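Local coordinates for putative extracellular solute-binding protein (Bordetella bronchiseptica, PDB 4P56) that binds mandelate and, as a periplasmic solute-binding protein of the TRAP family, probably hands it to a membrane transporter for uptake, at residues A[146-151]-A[276-281]; A[209-214]-A[283-288]; A[31-36]-A[40-45]; A[100-105]-A[235-240]. All blocks are in the same frame, centred on the assembly; numbering follows the deposited sequence.

Contact 1 (A[146-151]-A[276-281]); sequences HGPGIA and THDAAA. With RMN ((R)-mandelic acid), chain D.
G147 and D278 mark the closest approach of two unlike backbones, with CA atoms 7.3 Å apart: 146-151 runs from a loop into strand 149-153, whereas the segment 276-281 is part of the long helix 263-285. A single side chain spans most of that gap. D278 turns its carboxylate off the helix, with CG beside its own backbone N (chi1 -86°), and D278 OD2 comes within 3.7 Å of G147 CA, where glycine leaves room for it. The ring of P148 passes it at a slant, and one water ties the two segments together. That water gives one hydrogen to P148 O at 2.7 Å and the other to D278 OD2 at 2.8 Å. The second carboxylate oxygen, OD1, takes the backbone N-H of E212, so both ends of the group are engaged and its rotation is fixed.

On the ligand side, H146 ND1 donates to G147 O at 2.7 Å, and the acceptor lies almost exactly in the imidazole plane. This bond sets the rotation of the ring and leaves NE2 at the edge facing (R)-mandelate, 3.4 Å from its O8. Residues 146-148 carry the chain from strand 139-145 in one sheet to strand 149-153 in another, and H146 lines the mandelate pocket on the way, a connection consistent with a segment joining the two domains of a TRAP solute-binding protein.

Contact 2 (A[209-214]-A[283-288]); sequences FPAESL and KVLEGG. With RMN ((R)-mandelic acid), chain D.
Two leucines set up this contact through their first torsions. In L214, chi1 of 176° carries CG away from the backbone N and out toward the other segment. In L285, chi1 of -79° sets CG beside the backbone N, which swings both methyls round toward 209-214. One methyl, L214 CD2, then does double duty, resting 3.7 Å from V284 CG1 and 3.8 Å from L285 CD2. The remaining branch of the L285 fork, CD1, lies 4.0 Å from A211 CB, so the fork spans A211 and L214, a turn apart on helix 211-216. Both leucines also touch F152 of strand 149-153, which extends the apolar patch onto the sheet.

Away from this patch the same short helix serves the ligand. S213 OG donates to E212 OE1 at 2.7 Å, meeting it from above the carboxylate plane, and H39 NE2 bonds to that same oxygen. S213 CB sits over one face of the F209 ring, toward its rim, while S213 OG stands 3.5 Å from C5 of (R)-mandelate. F209 CE1 is 3.6 Å from the ligand's O11, and its ring makes a cation-pi contact with R170, which hydrogen-bonds the ligand. A strand end turning into a helix thus forms one wall of the mandelate pocket.

Contact 3 (A[31-36]-A[40-45]); sequences LSSWLP and AVVADF
V42 lays its CG2 methyl over the hydroxyl of S33, with CG2 3.4 Å from S33 OG, and the same methyl reaches 3.7 Å from P36 O. One branch of one valine thereby touches both ends of the bend between residues 33 and 36. The bend is braced from within. S33 swings its hydroxyl toward its carbonyl side (chi1 168°), where OG donates to L35 O at 2.8 Å, approaching at 120° to the C=O bond and 17° off the carbonyl plane.

L35 supplies the second point of contact. Its CD1 meets V41 CG2 at 3.8 Å, the two side chains crossing at about a right angle. Further back along the same side chain, L35 CG sits 3.8 Å above one face of the W34 indole, toward the rim. L35 is therefore wedged between the helix and a ring of the ligand pocket, and W34 NE1 is held by the backbone oxygen of F89. Beyond the contact, L65 of strand 62-65 packs on both S33 and V42. Strand 28-31, this loop, helix 40-56 and the parallel strand 62-65 make a beta-alpha-beta crossover, whose first loop, at the carboxyl end of its opening strand, brings W34 to the mandelate site.

Contact 4 (A[100-105]-A[235-240]); sequences QLTKFA and SDTHAV. With RMN ((R)-mandelic acid), chain D.
T102 and A105 of the 3-10 segment 100-105 pack on T237, at the start of the central strand in an antiparallel three-stranded sheet of order 87-91, 237-242, 139-145. Along the first segment, L101 comes before the contact proper and is fixed through its backbone: its N bonds to E134 and its O to W314. T102 follows, with OG1 set between the backbone N and the carbonyl carbon (chi1 66°), where it bonds to F99 O and also accepts from a water at 2.8 Å. That water lies 2.6 Å from T237 OG1, which is bonded to H92 ND1 as well. The two threonines run antiparallel alongside each other, with T102 CB 3.6 Å from T237 OG1, and the water supplies the polar link between their hydroxyls. K103 points away from the strand and forms a salt bridge with D178. The ring of F104 takes A105 CB over one face, toward the rim, and L101 O at its edge. A105 closes the walk, its CB meeting T237 CG2 at 4.2 Å.

While T237 faces this segment, D236 and H238 on either side of it serve the ligand. H238 NE2 makes a weak bond to D236 OD2, 3.3 Å long and bent to 123°, and the same imidazole edge faces C2 of (R)-mandelate. D236 OD2 is further bonded to S91 OG, and it accepts the ligand hydroxyl, O8 to OD2, at 2.8 Å.

Overall arrangement
All four contacts include residues of the pocket of one bound mandelate, and helix 263-285 joins three of them. Contacts 1 and 2 share it and have centres only 7 Å apart; strands 149-153 and 206-210 meet there through I150 N and F209 O at 2.8 Å. Contact 3, about 16 Å from contact 1 between centres, is tied to the helix by H277 NE2 and D44 OD2 at 2.6 Å. Contact 4 joins contact 1 where H146 N meets D236 O at 3.2 Å. Contacts 2 and 4, with centres about 23 Å apart, do not touch, yet both reach the ligand. W34 of contact 3 and H238 of contact 4 meet beside it, CH2 to CE1, at 4.2 Å.

Contact 1 (A[146-151]-A[276-281])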
loop_
_atom_site.group_PDB
_atom_site.type_symbol
_atom_site.label_atom_id
_atom_site.label_comp_id
_atom_site.label_asym_id
_atom_site.label_seq_id
_atom_site.Cartn_x
_atom_site.Cartn_y
_atom_site.Cartn_z
ATOM N N HIS A 146 3.439 0.789 1.042
ATOM C CA HIS A 146 4.273 -0.162 1.747
ATOM C C HIS A 146 5.634 -0.320 1.057
ATOM O O HIS A 146 5.951 0.404 0.105
ATOM C CB HIS A 146 3.537 -1.504 1.998
ATOM C CG HIS A 146 3.215 -2.339 0.779
ATOM N ND1 HIS A 146 4.163 -2.776 -0.132
ATOM C CD2 HIS A 146 2.058 -2.955 0.419
ATOM C CE1 HIS A 146 3.590 -3.560 -1.025
ATOM N NE2 HIS A 146 2.305 -3.687 -0.715
ATOM N N GLY A 147 6.434 -1.253 1.538
ATOM C CA GLY A 147 7.774 -1.413 1.018
ATOM C C GLY A 147 7.807 -2.193 -0.272
ATOM O O GLY A 147 6.769 -2.461 -0.869
ATOM N N PRO A 148 9.014 -2.541 -0.722
ATOM C CA PRO A 148 9.225 -3.296 -1.951
ATOM C C PRO A 148 8.439 -4.598 -1.925
ATOM O O PRO A 148 8.537 -5.353 -0.950
ATOM C CB PRO A 148 10.721 -3.627 -1.920
ATOM C CG PRO A 148 11.328 -2.690 -0.970
ATOM C CD PRO A 148 10.278 -2.181 -0.050
ATOM N N GLY A 149 7.686 -4.848 -2.985
ATOM C CA GLY A 149 6.915 -6.079 -3.111
ATOM C C GLY A 149 7.832 -7.242 -3.456
ATOM O O GLY A 149 8.821 -7.104 -4.195
ATOM N N ILE A 150 7.499 -8.392 -2.905
ATOM C CA ILE A 150 8.289 -9.601 -3.090
ATOM C C ILE A 150 7.413 -10.697 -3.674
ATOM O O ILE A 150 6.220 -10.764 -3.383
ATOM C CB ILE A 150 8.806 -10.077 -1.734
ATOM C CG1 ILE A 150 9.799 -9.044 -1.193
ATOM C CG2 ILE A 150 9.440 -11.464 -1.891
ATOM C CD1 ILE A 150 10.285 -9.298 0.240
ATOM N N ALA A 151 7.995 -11.564 -4.497
ATOM C CA ALA A 151 7.249 -12.694 -5.001
ATOM C C ALA A 151 7.460 -13.913 -4.102
ATOM O O ALA A 151 8.513 -14.564 -4.157
ATOM C CB ALA A 151 7.661 -13.019 -6.452
ATOM N N THR A 276 10.155 -0.530 9.345
ATOM C CA THR A 276 10.644 -1.155 10.566
ATOM C C THR A 276 10.190 -2.610 10.598
ATOM O O THR A 276 10.959 -3.520 10.902
ATOM C CB THR A 276 10.174 -0.365 11.805
ATOM O OG1 THR A 276 10.710 0.977 11.742
ATOM C CG2 THR A 276 10.615 -1.019 13.085
ATOM N N HIS A 277 8.945 -2.846 10.229
ATOM C CA HIS A 277 8.468 -4.224 10.202
ATOM C C HIS A 277 9.098 -5.061 9.120
ATOM O O HIS A 277 9.398 -6.230 9.347
ATOM C CB HIS A 277 6.952 -4.259 10.102
ATOM C CG HIS A 277 6.303 -3.969 11.408
ATOM N ND1 HIS A 277 5.502 -4.879 12.059
ATOM C CD2 HIS A 277 6.369 -2.880 12.210
ATOM C CE1 HIS A 277 5.078 -4.356 13.190
ATOM N NE2 HIS A 277 5.597 -3.146 13.308
ATOM N N ASP A 278 9.288 -4.475 7.946
ATOM C CA ASP A 278 10.017 -5.141 6.872
ATOM C C ASP A 278 11.416 -5.590 7.353
ATOM O O ASP A 278 11.858 -6.705 7.064
ATOM C CB ASP A 278 10.154 -4.198 5.667
ATOM C CG ASP A 278 8.955 -4.257 4.724
ATOM O OD1 ASP A 278 7.941 -4.942 5.022
ATOM O OD2 ASP A 278 9.057 -3.593 3.670
ATOM N N ALA A 279 12.105 -4.730 8.089
ATOM C CA ALA A 279 13.466 -5.031 8.498
ATOM C C ALA A 279 13.454 -6.162 9.528
ATOM O O ALA A 279 14.291 -7.072 9.484
ATOM C CB ALA A 279 14.122 -3.783 9.064
ATOM N N ALA A 280 12.492 -6.129 10.440
ATOM C CA ALA A 280 12.343 -7.212 11.431
ATOM C C ALA A 280 12.107 -8.570 10.760
ATOM O O ALA A 280 12.595 -9.616 11.224
ATOM C CB ALA A 280 11.181 -6.889 12.389
ATOM N N ALA A 281 11.362 -8.551 9.665
ATOM C CA ALA A 281 10.982 -9.783 8.966
ATOM C C ALA A 281 12.145 -10.462 8.264
ATOM O O ALA A 281 12.040 -11.622 7.885
ATOM C CB ALA A 281 9.889 -9.494 7.954
HETATM C C1 RMN D . -1.630 -4.991 1.586
HETATM C C2 RMN D . -2.490 -4.640 2.616
HETATM C C3 RMN D . -2.104 -4.784 3.937
HETATM C C4 RMN D . -0.867 -5.321 4.247
HETATM C C5 RMN D . -0.004 -5.687 3.218
HETATM C C6 RMN D . -0.391 -5.515 1.899
HETATM C C7 RMN D . -2.061 -4.849 0.151
HETATM C C10 RMN D . -2.359 -6.212 -0.397
HETATM O O8 RMN D . -1.075 -4.330 -0.657
HETATM O O11 RMN D . -1.458 -6.929 -0.953
HETATM O O12 RMN D . -3.524 -6.690 -0.251
HETATM O O HOH W 1 9.446 -5.364 1.577
#

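Contact 2 (A[209-214]-A[283-288])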
loop_
_atom_site.group_PDB
_atom_site.type_symbol
_atom_site.label_atom_id
_atom_site.label_comp_id
_atom_site.label_asym_id
_atom_site.label_seq_id
_atom_site.Cartn_x
_atom_site.Cartn_y
_atom_site.Cartn_z
ATOM N N PHE A 209 3.481 -9.850 -1.656
ATOM C CA PHE A 209 3.404 -9.087 -0.407
ATOM C C PHE A 209 4.753 -8.404 -0.171
ATOM O O PHE A 209 5.772 -8.841 -0.725
ATOM C CB PHE A 209 3.200 -10.045 0.761
ATOM C CG PHE A 209 1.789 -10.115 1.299
ATOM C CD1 PHE A 209 0.891 -9.077 1.143
ATOM C CD2 PHE A 209 1.403 -11.214 2.029
ATOM C CE1 PHE A 209 -0.381 -9.155 1.684
ATOM C CE2 PHE A 209 0.115 -11.301 2.569
ATOM C CZ PHE A 209 -0.765 -10.262 2.392
ATOM N N PRO A 210 4.773 -7.351 0.665
ATOM C CA PRO A 210 6.053 -6.857 1.166
ATOM C C PRO A 210 6.567 -7.806 2.250
ATOM O O PRO A 210 5.844 -8.708 2.668
ATOM C CB PRO A 210 5.696 -5.505 1.763
ATOM C CG PRO A 210 4.312 -5.725 2.309
ATOM C CD PRO A 210 3.639 -6.683 1.332
ATOM N N ALA A 211 7.815 -7.642 2.654
ATOM C CA ALA A 211 8.434 -8.579 3.573
ATOM C C ALA A 211 7.643 -8.802 4.872
ATOM O O ALA A 211 7.513 -9.913 5.324
ATOM C CB ALA A 211 9.815 -8.122 3.895
ATOM N N GLU A 212 7.149 -7.729 5.484
ATOM C CA GLU A 212 6.561 -7.819 6.819
ATOM C C GLU A 212 5.363 -8.767 6.849
ATOM O O GLU A 212 5.100 -9.437 7.852
ATOM C CB GLU A 212 6.155 -6.421 7.340
ATOM C CG GLU A 212 4.916 -5.785 6.669
ATOM C CD GLU A 212 3.585 -6.361 7.225
ATOM O OE1 GLU A 212 2.592 -6.389 6.473
ATOM O OE2 GLU A 212 3.568 -6.817 8.379
ATOM N N SER A 213 4.669 -8.829 5.721
ATOM C CA SER A 213 3.424 -9.540 5.606
ATOM C C SER A 213 3.633 -11.043 5.712
ATOM O O SER A 213 2.763 -11.738 6.220
ATOM C CB SER A 213 2.769 -9.200 4.265
ATOM O OG SER A 213 2.619 -7.788 4.128
ATOM N N LEU A 214 4.790 -11.526 5.269
ATOM C CA LEU A 214 5.147 -12.930 5.462
ATOM C C LEU A 214 4.925 -13.334 6.917
ATOM O O LEU A 214 4.477 -14.448 7.221
ATOM C CB LEU A 214 6.618 -13.146 5.075
ATOM C CG LEU A 214 7.190 -14.536 5.315
ATOM C CD1 LEU A 214 6.676 -15.491 4.261
ATOM C CD2 LEU A 214 8.724 -14.509 5.315
ATOM N N LYS A 283 14.786 -11.462 9.572
ATOM C CA LYS A 283 15.328 -12.591 10.335
ATOM C C LYS A 283 14.685 -13.879 9.818
ATOM O O LYS A 283 15.332 -14.922 9.749
ATOM C CB LYS A 283 15.096 -12.456 11.833
ATOM C CG LYS A 283 15.745 -13.598 12.635
ATOM C CD LYS A 283 17.225 -13.800 12.262
ATOM C CE LYS A 283 18.007 -14.619 13.316
ATOM N NZ LYS A 283 17.571 -16.044 13.424
ATOM N N VAL A 284 13.408 -13.810 9.450
ATOM C CA VAL A 284 12.751 -14.968 8.870
ATOM C C VAL A 284 13.169 -15.181 7.412
ATOM O O VAL A 284 13.464 -16.309 7.013
ATOM C CB VAL A 284 11.206 -14.837 8.918
ATOM C CG1 VAL A 284 10.544 -15.990 8.164
ATOM C CG2 VAL A 284 10.730 -14.810 10.346
ATOM N N LEU A 285 13.169 -14.117 6.607
ATOM C CA LEU A 285 13.583 -14.241 5.204
ATOM C C LEU A 285 14.963 -14.854 5.055
ATOM O O LEU A 285 15.184 -15.665 4.149
ATOM C CB LEU A 285 13.622 -12.879 4.495
ATOM C CG LEU A 285 12.328 -12.252 4.022
ATOM C CD1 LEU A 285 12.616 -10.913 3.301
ATOM C CD2 LEU A 285 11.582 -13.198 3.118
ATOM N N GLU A 286 15.900 -14.445 5.908
ATOM C CA GLU A 286 17.299 -14.856 5.742
ATOM C C GLU A 286 17.634 -16.125 6.528
ATOM O O GLU A 286 18.781 -16.572 6.536
ATOM C CB GLU A 286 18.251 -13.729 6.180
ATOM C CG GLU A 286 18.111 -12.439 5.356
ATOM C CD GLU A 286 19.013 -11.316 5.868
ATOM O OE1 GLU A 286 19.628 -11.471 6.952
ATOM O OE2 GLU A 286 19.108 -10.278 5.177
ATOM N N GLY A 287 16.632 -16.697 7.184
ATOM C CA GLY A 287 16.862 -17.695 8.208
ATOM C C GLY A 287 17.159 -19.118 7.760
ATOM O O GLY A 287 17.557 -19.947 8.584
ATOM N N GLY A 288 16.947 -19.420 6.484
ATOM C CA GLY A 288 17.360 -20.703 5.942
ATOM C C GLY A 288 16.229 -21.646 5.566
ATOM O O GLY A 288 16.441 -22.580 4.793
HETATM C C1 RMN D . -1.630 -4.991 1.586
HETATM C C2 RMN D . -2.490 -4.640 2.616
HETATM C C3 RMN D . -2.104 -4.784 3.937
HETATM C C4 RMN D . -0.867 -5.321 4.247
HETATM C C5 RMN D . -0.004 -5.687 3.218
HETATM C C6 RMN D . -0.391 -5.515 1.899
HETATM C C7 RMN D . -2.061 -4.849 0.151
HETATM C C10 RMN D . -2.359 -6.212 -0.397
HETATM O O8 RMN D . -1.075 -4.330 -0.657
HETATM O O11 RMN D . -1.458 -6.929 -0.953
HETATM O O12 RMN D . -3.524 -6.690 -0.251
#

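Contact 3 (A[31-36]-A[40-45])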
loop_
_atom_site.group_PDB
_atom_site.type_symbol
_atom_site.label_atom_id
_atom_site.label_comp_id
_atom_site.label_asym_id
_atom_site.label_seq_id
_atom_site.Cartn_x
_atom_site.Cartn_y
_atom_site.Cartn_z
ATOM N N LEU A 31 -12.669 4.816 14.450
ATOM C CA LEU A 31 -11.741 4.274 13.480
ATOM C C LEU A 31 -12.027 2.781 13.295
ATOM O O LEU A 31 -12.056 2.043 14.264
ATOM C CB LEU A 31 -10.315 4.469 14.000
ATOM C CG LEU A 31 -9.232 3.676 13.293
ATOM C CD1 LEU A 31 -9.050 4.130 11.843
ATOM C CD2 LEU A 31 -7.924 3.830 14.095
ATOM N N SER A 32 -12.260 2.331 12.064
ATOM C CA SER A 32 -12.357 0.899 11.804
ATOM C C SER A 32 -11.114 0.421 11.071
ATOM O O SER A 32 -10.649 1.079 10.150
ATOM C CB SER A 32 -13.588 0.542 10.957
ATOM O OG SER A 32 -13.733 -0.869 10.818
ATOM N N SER A 33 -10.599 -0.732 11.481
ATOM C CA SER A 33 -9.470 -1.362 10.801
ATOM C C SER A 33 -9.795 -2.769 10.297
ATOM O O SER A 33 -10.430 -3.566 11.009
ATOM C CB SER A 33 -8.308 -1.468 11.770
ATOM O OG SER A 33 -7.326 -2.314 11.225
ATOM N N TRP A 34 -9.361 -3.074 9.080
ATOM C CA TRP A 34 -9.566 -4.403 8.512
ATOM C C TRP A 34 -8.286 -5.237 8.650
ATOM O O TRP A 34 -8.200 -6.339 8.126
ATOM C CB TRP A 34 -10.028 -4.319 7.054
ATOM C CG TRP A 34 -9.316 -3.299 6.174
ATOM C CD1 TRP A 34 -9.639 -1.985 6.028
ATOM C CD2 TRP A 34 -8.163 -3.515 5.332
ATOM N NE1 TRP A 34 -8.785 -1.372 5.148
ATOM C CE2 TRP A 34 -7.870 -2.294 4.704
ATOM C CE3 TRP A 34 -7.358 -4.624 5.057
ATOM C CZ2 TRP A 34 -6.793 -2.137 3.817
ATOM C CZ3 TRP A 34 -6.294 -4.472 4.175
ATOM C CH2 TRP A 34 -6.017 -3.240 3.575
ATOM N N LEU A 35 -7.303 -4.687 9.374
ATOM C CA LEU A 35 -6.087 -5.416 9.758
ATOM C C LEU A 35 -6.071 -5.700 11.258
ATOM O O LEU A 35 -6.651 -4.954 12.027
ATOM C CB LEU A 35 -4.864 -4.592 9.406
ATOM C CG LEU A 35 -4.652 -4.407 7.898
ATOM C CD1 LEU A 35 -3.473 -3.457 7.609
ATOM C CD2 LEU A 35 -4.422 -5.776 7.238
ATOM N N PRO A 36 -5.382 -6.767 11.673
ATOM C CA PRO A 36 -5.256 -7.057 13.103
ATOM C C PRO A 36 -4.655 -5.862 13.823
ATOM O O PRO A 36 -3.863 -5.137 13.213
ATOM C CB PRO A 36 -4.256 -8.215 13.142
ATOM C CG PRO A 36 -4.229 -8.767 11.806
ATOM C CD PRO A 36 -4.571 -7.680 10.854
ATOM N N ALA A 40 1.531 -3.508 11.744
ATOM C CA ALA A 40 2.238 -2.227 11.692
ATOM C C ALA A 40 1.313 -1.013 11.508
ATOM O O ALA A 40 1.452 0.013 12.186
ATOM C CB ALA A 40 3.216 -2.242 10.580
ATOM N N VAL A 41 0.468 -1.094 10.499
ATOM C CA VAL A 41 -0.487 -0.045 10.194
ATOM C C VAL A 41 -1.294 0.410 11.406
ATOM O O VAL A 41 -1.570 1.600 11.557
ATOM C CB VAL A 41 -1.466 -0.489 9.112
ATOM C CG1 VAL A 41 -2.494 0.608 8.874
ATOM C CG2 VAL A 41 -0.722 -0.788 7.821
ATOM N N VAL A 42 -1.700 -0.523 12.252
ATOM C CA VAL A 42 -2.464 -0.133 13.433
ATOM C C VAL A 42 -1.535 0.183 14.609
ATOM O O VAL A 42 -1.536 1.315 15.139
ATOM C CB VAL A 42 -3.481 -1.208 13.831
ATOM C CG1 VAL A 42 -4.319 -0.752 14.981
ATOM C CG2 VAL A 42 -4.384 -1.549 12.655
ATOM N N ALA A 43 -0.761 -0.818 15.022
ATOM C CA ALA A 43 0.018 -0.731 16.242
ATOM C C ALA A 43 1.060 0.351 16.154
ATOM O O ALA A 43 1.308 1.036 17.135
ATOM C CB ALA A 43 0.699 -2.064 16.561
ATOM N N ASP A 44 1.702 0.489 14.991
ATOM C CA ASP A 44 2.845 1.394 14.925
ATOM C C ASP A 44 2.617 2.642 14.086
ATOM O O ASP A 44 3.510 3.465 13.968
ATOM C CB ASP A 44 4.099 0.671 14.457
ATOM C CG ASP A 44 4.562 -0.379 15.454
ATOM O OD1 ASP A 44 4.231 -0.269 16.637
ATOM O OD2 ASP A 44 5.289 -1.298 15.071
ATOM N N PHE A 45 1.436 2.796 13.529
ATOM C CA PHE A 45 1.133 3.988 12.734
ATOM C C PHE A 45 -0.102 4.667 13.301
ATOM O O PHE A 45 0.005 5.701 13.917
ATOM C CB PHE A 45 0.933 3.669 11.238
ATOM C CG PHE A 45 0.203 4.734 10.505
ATOM C CD1 PHE A 45 0.550 6.060 10.664
ATOM C CD2 PHE A 45 -0.877 4.413 9.675
ATOM C CE1 PHE A 45 -0.173 7.065 9.993
ATOM C CE2 PHE A 45 -1.608 5.405 9.021
ATOM C CZ PHE A 45 -1.261 6.733 9.185
#

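Contact 4 (A[100-105]-A[235-240])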
loop_
_atom_site.group_PDB
_atom_site.type_symbol
_atom_site.label_atom_id
_atom_site.label_comp_id
_atom_site.label_asym_id
_atom_site.label_seq_id
_atom_site.Cartn_x
_atom_site.Cartn_y
_atom_site.Cartn_z
ATOM N N GLN A 100 -6.736 4.908 -10.606
ATOM C CA GLN A 100 -5.745 4.725 -11.655
ATOM C C GLN A 100 -4.593 5.698 -11.526
ATOM O O GLN A 100 -3.454 5.363 -11.893
ATOM C CB GLN A 100 -6.357 4.915 -13.048
ATOM C CG GLN A 100 -7.581 4.091 -13.323
ATOM C CD GLN A 100 -8.232 4.455 -14.667
ATOM O OE1 GLN A 100 -7.537 4.679 -15.676
ATOM N NE2 GLN A 100 -9.566 4.531 -14.679
ATOM N N LEU A 101 -4.860 6.899 -11.009
ATOM C CA LEU A 101 -3.810 7.899 -10.906
ATOM C C LEU A 101 -2.741 7.553 -9.850
ATOM O O LEU A 101 -1.686 8.146 -9.863
ATOM C CB LEU A 101 -4.368 9.314 -10.610
ATOM C CG LEU A 101 -5.278 9.891 -11.705
ATOM C CD1 LEU A 101 -5.779 11.298 -11.367
ATOM C CD2 LEU A 101 -4.517 9.910 -13.012
ATOM N N THR A 102 -3.015 6.644 -8.928
ATOM C CA THR A 102 -2.002 6.300 -7.919
ATOM C C THR A 102 -0.881 5.406 -8.453
ATOM O O THR A 102 0.124 5.215 -7.782
ATOM C CB THR A 102 -2.623 5.607 -6.689
ATOM O OG1 THR A 102 -3.145 4.329 -7.076
ATOM C CG2 THR A 102 -3.715 6.481 -6.084
ATOM N N LYS A 103 -1.058 4.858 -9.642
ATOM C CA LYS A 103 -0.165 3.826 -10.134
ATOM C C LYS A 103 1.268 4.315 -10.456
ATOM O O LYS A 103 2.174 3.507 -10.536
ATOM C CB LYS A 103 -0.793 3.110 -11.322
ATOM C CG LYS A 103 -1.911 2.127 -10.891
ATOM C CD LYS A 103 -2.476 1.321 -12.062
ATOM C CE LYS A 103 -3.541 0.321 -11.568
ATOM N NZ LYS A 103 -4.008 -0.602 -12.661
ATOM N N PHE A 104 1.470 5.621 -10.630
ATOM C CA PHE A 104 2.827 6.159 -10.861
ATOM C C PHE A 104 3.755 5.792 -9.707
ATOM O O PHE A 104 4.968 5.676 -9.894
ATOM C CB PHE A 104 2.792 7.683 -10.992
ATOM C CG PHE A 104 2.525 8.383 -9.696
ATOM C CD1 PHE A 104 1.227 8.603 -9.272
ATOM C CD2 PHE A 104 3.562 8.790 -8.882
ATOM C CE1 PHE A 104 0.955 9.219 -8.091
ATOM C CE2 PHE A 104 3.298 9.434 -7.657
ATOM C CZ PHE A 104 1.994 9.629 -7.247
ATOM N N ALA A 105 3.199 5.617 -8.504
ATOM C CA ALA A 105 4.014 5.504 -7.288
ATOM C C ALA A 105 4.437 4.079 -6.962
ATOM O O ALA A 105 5.210 3.866 -6.022
ATOM C CB ALA A 105 3.264 6.074 -6.089
ATOM N N SER A 235 4.485 -2.126 -5.695
ATOM C CA SER A 235 4.105 -1.738 -4.350
ATOM C C SER A 235 2.609 -1.404 -4.377
ATOM O O SER A 235 1.944 -1.631 -5.385
ATOM C CB SER A 235 4.968 -0.563 -3.871
ATOM O OG SER A 235 4.622 -0.222 -2.547
ATOM N N ASP A 236 2.090 -0.870 -3.282
ATOM C CA ASP A 236 0.659 -0.544 -3.161
ATOM C C ASP A 236 0.583 0.699 -2.295
ATOM O O ASP A 236 1.478 0.938 -1.459
ATOM C CB ASP A 236 -0.119 -1.686 -2.502
ATOM C CG ASP A 236 -1.610 -1.377 -2.348
ATOM O OD1 ASP A 236 -2.202 -0.636 -3.191
ATOM O OD2 ASP A 236 -2.194 -1.873 -1.351
ATOM N N THR A 237 -0.446 1.515 -2.528
ATOM C CA THR A 237 -0.630 2.736 -1.750
ATOM C C THR A 237 -1.933 2.593 -0.999
ATOM O O THR A 237 -2.848 1.959 -1.489
ATOM C CB THR A 237 -0.641 4.007 -2.633
ATOM O OG1 THR A 237 -1.521 3.840 -3.751
ATOM C CG2 THR A 237 0.785 4.302 -3.187
ATOM N N HIS A 238 -1.997 3.176 0.185
ATOM C CA HIS A 238 -3.232 3.279 0.911
ATOM C C HIS A 238 -3.568 4.742 1.131
ATOM O O HIS A 238 -2.685 5.597 1.129
ATOM C CB HIS A 238 -3.085 2.618 2.288
ATOM C CG HIS A 238 -2.892 1.143 2.247
ATOM N ND1 HIS A 238 -2.692 0.402 3.394
ATOM C CD2 HIS A 238 -2.823 0.266 1.214
ATOM C CE1 HIS A 238 -2.541 -0.871 3.070
ATOM N NE2 HIS A 238 -2.612 -0.977 1.753
ATOM N N ALA A 239 -4.839 5.023 1.366
ATOM C CA ALA A 239 -5.272 6.376 1.713
ATOM C C ALA A 239 -5.837 6.396 3.128
ATOM O O ALA A 239 -6.551 5.491 3.516
ATOM C CB ALA A 239 -6.323 6.866 0.727
ATOM N N VAL A 240 -5.531 7.445 3.896
ATOM C CA VAL A 240 -6.245 7.662 5.146
ATOM C C VAL A 240 -7.323 8.756 4.895
ATOM O O VAL A 240 -7.021 9.849 4.393
ATOM C CB VAL A 240 -5.278 8.071 6.256
ATOM C CG1 VAL A 240 -6.056 8.425 7.519
ATOM C CG2 VAL A 240 -4.304 6.944 6.528
HETATM C C1 RMN D . -1.630 -4.991 1.586
HETATM C C2 RMN D . -2.490 -4.640 2.616
HETATM C C3 RMN D . -2.104 -4.784 3.937
HETATM C C4 RMN D . -0.867 -5.321 4.247
HETATM C C5 RMN D . -0.004 -5.687 3.218
HETATM C C6 RMN D . -0.391 -5.515 1.899
HETATM C C7 RMN D . -2.061 -4.849 0.151
HETATM C C10 RMN D . -2.359 -6.212 -0.397
HETATM O O8 RMN D . -1.075 -4.330 -0.657
HETATM O O11 RMN D . -1.458 -6.929 -0.953
HETATM O O12 RMN D . -3.524 -6.690 -0.251
HETATM O O HOH W 2 -1.317 2.453 -5.970
#